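Local coordinates for blood group a-and b-cleaving endo-beta-galactosidase (Streptococcus pneumoniae, PDB 2YGL), which probably binds blood group carbohydrates through tandem CBM51 modules of a family 98 glycoside hydrolase that cleaves the A and B antigens, at residues T63-P68 and L148-G153; S98-V103 and H155-E160. All blocks are in the same frame, centred on the assembly; numbering follows the deposited sequence.

Interaction 1: residues T63-P68 and L148-G153. With CA (calcium ion), chain C.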
loop_
_atom_site.group_PDB
_atom_site.type_symbol
_atom_site.label_atom_id
_atom_site.label_comp_id
_atom_site.label_asym_id
_atom_site.label_seq_id
_atom_site.Cartn_x
_atom_site.Cartn_y
_atom_site.Cartn_z
ATOM N N THR A 63 23.198 10.656 -17.540
ATOM C CA THR A 63 23.341 12.111 -17.559
ATOM C C THR A 63 24.807 12.547 -17.642
ATOM O O THR A 63 25.718 11.713 -17.606
ATOM C CB THR A 63 22.653 12.764 -16.322
ATOM O OG1 THR A 63 22.587 14.184 -16.495
ATOM C CG2 THR A 63 23.405 12.437 -15.021
ATOM N N VAL A 64 25.013 13.855 -17.776
ATOM C CA VAL A 64 26.316 14.472 -17.561
ATOM C C VAL A 64 26.203 15.360 -16.318
ATOM O O VAL A 64 25.273 16.162 -16.201
ATOM C CB VAL A 64 26.780 15.300 -18.789
ATOM C CG1 VAL A 64 28.030 16.116 -18.461
ATOM C CG2 VAL A 64 27.046 14.388 -19.975
ATOM N N ALA A 65 27.142 15.195 -15.390
ATOM C CA ALA A 65 27.144 15.951 -14.142
ATOM C C ALA A 65 27.334 17.452 -14.373
ATOM O O ALA A 65 27.964 17.870 -15.349
ATOM C CB ALA A 65 28.212 15.408 -13.198
ATOM N N ASP A 66 26.764 18.254 -13.477
ATOM C CA ASP A 66 26.955 19.702 -13.492
ATOM C C ASP A 66 27.204 20.181 -12.058
ATOM O O ASP A 66 27.882 19.496 -11.292
ATOM C CB ASP A 66 25.753 20.409 -14.132
ATOM C CG ASP A 66 26.151 21.653 -14.918
ATOM O OD1 ASP A 66 27.354 21.993 -14.949
ATOM O OD2 ASP A 66 25.260 22.290 -15.514
ATOM N N SER A 67 26.656 21.337 -11.686
ATOM C CA SER A 67 26.874 21.870 -10.335
ATOM C C SER A 67 25.607 22.348 -9.604
ATOM O O SER A 67 25.532 23.507 -9.200
ATOM C CB SER A 67 27.929 22.985 -10.372
ATOM O OG SER A 67 29.221 22.447 -10.595
ATOM N N PRO A 68 24.615 21.454 -9.409
ATOM C CA PRO A 68 24.564 20.067 -9.876
ATOM C C PRO A 68 23.700 19.862 -11.121
ATOM O O PRO A 68 22.924 20.742 -11.496
ATOM C CB PRO A 68 23.927 19.334 -8.694
ATOM C CG PRO A 68 23.049 20.379 -8.021
ATOM C CD PRO A 68 23.514 21.749 -8.470
ATOM N N LEU A 148 17.719 13.182 -8.251
ATOM C CA LEU A 148 18.999 12.573 -8.582
ATOM C C LEU A 148 19.995 13.680 -8.926
ATOM O O LEU A 148 19.852 14.361 -9.946
ATOM C CB LEU A 148 18.836 11.600 -9.757
ATOM C CG LEU A 148 18.370 10.157 -9.509
ATOM C CD1 LEU A 148 17.115 10.051 -8.640
ATOM C CD2 LEU A 148 18.153 9.448 -10.840
ATOM N N LYS A 149 20.995 13.856 -8.066
ATOM C CA LYS A 149 21.937 14.969 -8.178
ATOM C C LYS A 149 23.361 14.483 -8.430
ATOM O O LYS A 149 23.827 13.553 -7.774
ATOM C CB LYS A 149 21.906 15.822 -6.907
ATOM C CG LYS A 149 20.542 16.422 -6.576
ATOM C CD LYS A 149 20.482 16.935 -5.136
ATOM C CE LYS A 149 21.174 18.282 -4.971
ATOM N NZ LYS A 149 21.228 18.698 -3.540
ATOM N N SER A 150 24.046 15.118 -9.378
ATOM C CA SER A 150 25.445 14.791 -9.660
ATOM C C SER A 150 26.304 16.042 -9.801
ATOM O O SER A 150 25.955 16.974 -10.531
ATOM C CB SER A 150 25.579 13.880 -10.888
ATOM O OG SER A 150 24.933 14.428 -12.018
ATOM N N PHE A 151 27.428 16.048 -9.088
ATOM C CA PHE A 151 28.310 17.211 -9.016
ATOM C C PHE A 151 29.593 16.990 -9.821
ATOM O O PHE A 151 30.396 16.107 -9.506
ATOM C CB PHE A 151 28.620 17.559 -7.553
ATOM C CG PHE A 151 27.430 18.083 -6.782
ATOM C CD1 PHE A 151 26.528 17.210 -6.175
ATOM C CD2 PHE A 151 27.215 19.455 -6.658
ATOM C CE1 PHE A 151 25.427 17.692 -5.462
ATOM C CE2 PHE A 151 26.117 19.949 -5.944
ATOM C CZ PHE A 151 25.221 19.063 -5.347
ATOM N N ALA A 152 29.767 17.804 -10.862
ATOM C CA ALA A 152 30.865 17.656 -11.823
ATOM C C ALA A 152 32.217 18.124 -11.302
ATOM O O ALA A 152 33.255 17.636 -11.747
ATOM C CB ALA A 152 30.530 18.382 -13.121
ATOM N N GLY A 153 32.209 19.080 -10.378
ATOM C CA GLY A 153 33.452 19.666 -9.886
ATOM C C GLY A 153 34.020 20.682 -10.857
ATOM O O GLY A 153 33.277 21.493 -11.415
HETATM CA CA CA C . 34.265 16.614 -13.525
HETATM O O HOH W 1 30.007 20.355 -9.083
HETATM O O HOH W 2 36.103 17.719 -12.809
HETATM O O HOH W 3 35.638 16.094 -15.412
#

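Interaction 2: residues S98-V103 and H155-E160. With CA (calcium ion), chain C.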
loop_
_atom_site.group_PDB
_atom_site.type_symbol
_atom_site.label_atom_id
_atom_site.label_comp_id
_atom_site.label_asym_id
_atom_site.label_seq_id
_atom_site.Cartn_x
_atom_site.Cartn_y
_atom_site.Cartn_z
ATOM N N SER A 98 43.354 12.863 -17.431
ATOM C CA SER A 98 43.083 12.708 -15.997
ATOM C C SER A 98 42.098 13.736 -15.424
ATOM O O SER A 98 41.606 13.564 -14.306
ATOM C CB SER A 98 44.391 12.722 -15.198
ATOM O OG SER A 98 45.077 13.946 -15.380
ATOM N N ASP A 99 41.816 14.796 -16.181
ATOM C CA ASP A 99 40.810 15.789 -15.784
ATOM C C ASP A 99 39.421 15.447 -16.344
ATOM O O ASP A 99 38.426 16.099 -16.017
ATOM C CB ASP A 99 41.239 17.213 -16.184
ATOM C CG ASP A 99 41.575 17.344 -17.665
ATOM O OD1 ASP A 99 41.372 16.378 -18.429
ATOM O OD2 ASP A 99 42.046 18.427 -18.072
ATOM N N HIS A 100 39.373 14.419 -17.190
ATOM C CA HIS A 100 38.123 13.878 -17.717
ATOM C C HIS A 100 37.646 12.734 -16.823
ATOM O O HIS A 100 38.461 12.048 -16.206
ATOM C CB HIS A 100 38.325 13.383 -19.151
ATOM C CG HIS A 100 38.391 14.480 -20.169
ATOM N ND1 HIS A 100 37.601 14.493 -21.299
ATOM C CD2 HIS A 100 39.147 15.602 -20.227
ATOM C CE1 HIS A 100 37.870 15.573 -22.010
ATOM N NE2 HIS A 100 38.802 16.265 -21.380
ATOM N N ALA A 101 36.327 12.538 -16.766
ATOM C CA ALA A 101 35.694 11.527 -15.904
ATOM C C ALA A 101 36.054 11.691 -14.417
ATOM O O ALA A 101 36.532 10.756 -13.766
ATOM C CB ALA A 101 36.000 10.101 -16.402
ATOM N N VAL A 102 35.821 12.893 -13.896
ATOM C CA VAL A 102 36.080 13.202 -12.489
ATOM C C VAL A 102 34.815 13.800 -11.883
ATOM O O VAL A 102 34.464 14.951 -12.154
ATOM C CB VAL A 102 37.293 14.157 -12.312
ATOM C CG1 VAL A 102 37.491 14.533 -10.843
ATOM C CG2 VAL A 102 38.565 13.520 -12.866
ATOM N N VAL A 103 34.124 13.000 -11.080
ATOM C CA VAL A 103 32.867 13.411 -10.466
ATOM C C VAL A 103 33.076 13.586 -8.967
ATOM O O VAL A 103 33.463 12.647 -8.271
ATOM C CB VAL A 103 31.732 12.393 -10.763
ATOM C CG1 VAL A 103 30.487 12.678 -9.916
ATOM C CG2 VAL A 103 31.385 12.417 -12.249
ATOM N N HIS A 155 35.384 20.506 -13.951
ATOM C CA HIS A 155 34.941 20.410 -15.342
ATOM C C HIS A 155 33.881 19.327 -15.489
ATOM O O HIS A 155 33.822 18.402 -14.682
ATOM C CB HIS A 155 36.118 20.081 -16.265
ATOM C CG HIS A 155 37.315 20.955 -16.060
ATOM N ND1 HIS A 155 37.389 22.240 -16.552
ATOM C CD2 HIS A 155 38.487 20.726 -15.424
ATOM C CE1 HIS A 155 38.557 22.766 -16.225
ATOM N NE2 HIS A 155 39.241 21.867 -15.541
ATOM N N THR A 156 33.059 19.436 -16.528
ATOM C CA THR A 156 32.042 18.425 -16.813
ATOM C C THR A 156 32.552 17.347 -17.784
ATOM O O THR A 156 31.862 16.356 -18.035
ATOM C CB THR A 156 30.760 19.062 -17.394
ATOM O OG1 THR A 156 31.052 19.633 -18.675
ATOM C CG2 THR A 156 30.215 20.142 -16.464
ATOM N N TRP A 157 33.758 17.547 -18.317
ATOM C CA TRP A 157 34.344 16.656 -19.326
ATOM C C TRP A 157 34.347 15.191 -18.888
ATOM O O TRP A 157 34.880 14.852 -17.830
ATOM C CB TRP A 157 35.775 17.082 -19.680
ATOM C CG TRP A 157 35.955 18.544 -20.034
ATOM C CD1 TRP A 157 35.077 19.346 -20.714
ATOM C CD2 TRP A 157 37.101 19.357 -19.749
ATOM N NE1 TRP A 157 35.601 20.611 -20.853
ATOM C CE2 TRP A 157 36.841 20.645 -20.271
ATOM C CE3 TRP A 157 38.320 19.125 -19.093
ATOM C CZ2 TRP A 157 37.756 21.700 -20.158
ATOM C CZ3 TRP A 157 39.233 20.173 -18.985
ATOM C CH2 TRP A 157 38.944 21.445 -19.515
ATOM N N GLY A 158 33.735 14.337 -19.705
ATOM C CA GLY A 158 33.708 12.890 -19.468
ATOM C C GLY A 158 32.890 12.410 -18.279
ATOM O O GLY A 158 32.928 11.225 -17.939
ATOM N N ASP A 159 32.139 13.317 -17.654
ATOM C CA ASP A 159 31.351 12.978 -16.464
ATOM C C ASP A 159 30.037 12.276 -16.803
ATOM O O ASP A 159 28.950 12.793 -16.532
ATOM C CB ASP A 159 31.090 14.221 -15.615
ATOM C CG ASP A 159 32.357 14.803 -15.024
ATOM O OD1 ASP A 159 33.432 14.163 -15.099
ATOM O OD2 ASP A 159 32.274 15.915 -14.468
ATOM N N GLU A 160 30.158 11.084 -17.381
ATOM C CA GLU A 160 29.013 10.283 -17.787
ATOM C C GLU A 160 28.450 9.535 -16.582
ATOM O O GLU A 160 28.690 8.335 -16.416
ATOM C CB GLU A 160 29.421 9.295 -18.889
ATOM C CG GLU A 160 29.962 9.942 -20.161
ATOM C CD GLU A 160 28.873 10.524 -21.038
ATOM O OE1 GLU A 160 27.856 9.836 -21.275
ATOM O OE2 GLU A 160 29.040 11.671 -21.499
HETATM CA CA CA C . 34.265 16.614 -13.525
HETATM O O HOH W 3 35.638 16.094 -15.412
HETATM O O HOH W 2 36.103 17.719 -12.809
#

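Interaction 1: residues T63-P68 and L148-G153
A single beta bridge between Asp-66 and Phe-151 ties the turn that follows strand 60-64 to the end of strand 145-151 in the first NPCBM module. Its strong half is the bond from Ala-152 N to Asp-66 O (2.6 Å, 168° at the hydrogen), with the donor in the carbonyl plane; the return bond, Asp-66 N to Ser-150 O, is weak at 3.3 Å. Asp-66 O also takes a proton from water 1, which accepts from Gly-153 N and meets Ser-67 OG, so the water extends the bridge by one residue. After a cis peptide bond, Pro-68 lays its ring against Phe-151, the two side chains side by side. Pro-68 CB stands 3.6 Å from the centroid of the Phe-151 ring, a CH-pi contact over one face. Between the backbones, Ala-65 CB meets Ala-152 CB at 3.8 Å. Ser-150 OG, turned between its own backbone N and carbonyl carbon (chi1 54°), reaches Ala-65 CA at 3.4 Å. Beyond the bridge, Ala-152 O binds the calcium ion at 2.3 Å. Strand 145-151 runs between strands 69-74 and 105-110, and Arg-105 of the latter makes a cation-pi contact with Phe-151. Thr-63 instead pairs with Val-161 of strand 160-171, so the bridge ties the C-terminal end of a central strand of one sheet to the loop leaving a strand of the other.

Interaction 2: residues S98-V103 and H155-E160
The imidazole of His-100 and the indole of Trp-157 form an offset stack, with 5.0 Å between the centroids of the His-100 ring and the five-membered ring of Trp-157 and their planes 30° apart. The imidazole reaches back along the tryptophan side chain: Trp-157 CB stands almost squarely over its centre, 3.4 Å from the His-100 centroid, as a CH-pi contact. His-155 covers the opposite face of the indole with its CB, so Trp-157 is held between two histidines. At the indole edge comes the carboxylate of Asp-99, turned steeply to the ring plane, with Asp-99 OD2 3.4 Å from Trp-157 CZ3; its salt bridge is to Arg-97. The backbones close up beneath the rings. Ala-101 N donates to Trp-157 O over 2.9 Å, the donor tilted out of the carbonyl plane. The type II turn from Thr-156 to Asp-159 carries Gly-158 at positive phi, and Gly-158 O takes a CA-H...O contact from Ala-101 CA. Asp-159 divides its carboxylate: with CG anti to the carbonyl carbon (chi1 -65°), OD1 accepts from Val-102 N at 3.0 Å, while OD2 binds the calcium ion at 2.3 Å. That N-H bond helps fix the carboxylate's rotation. Val-102 O and His-155 O bind the same ion, each 2.2 Å from the calcium; Ala-152 O and waters 2 and 3 complete six ligands. Three backbone carbonyls and one aspartate drawing two loops onto one ion is consistent with a structural calcium site, as in many beta-sandwich carbohydrate-binding modules.

Overall arrangement
The segments alternate along the chain, 63-68, 98-103, 148-153 and then 155-160, so the two contacts interlock at one end of the first NPCBM module, their centres about 10 Å apart. The shared calcium ion joins them: interaction 1 supplies one of its protein ligands and interaction 2 the other three, with waters 2 and 3 common to both. They also touch directly, Ala-65 N lying 3.2 Å from Asp-159 O in a probable hydrogen bond. Interaction 1 links the ends of strands from the two sheets, whereas interaction 2 joins the loops that lead into strands 105-110 and 160-171. Together they probably help to hold the loops at this end of the module against both sheets.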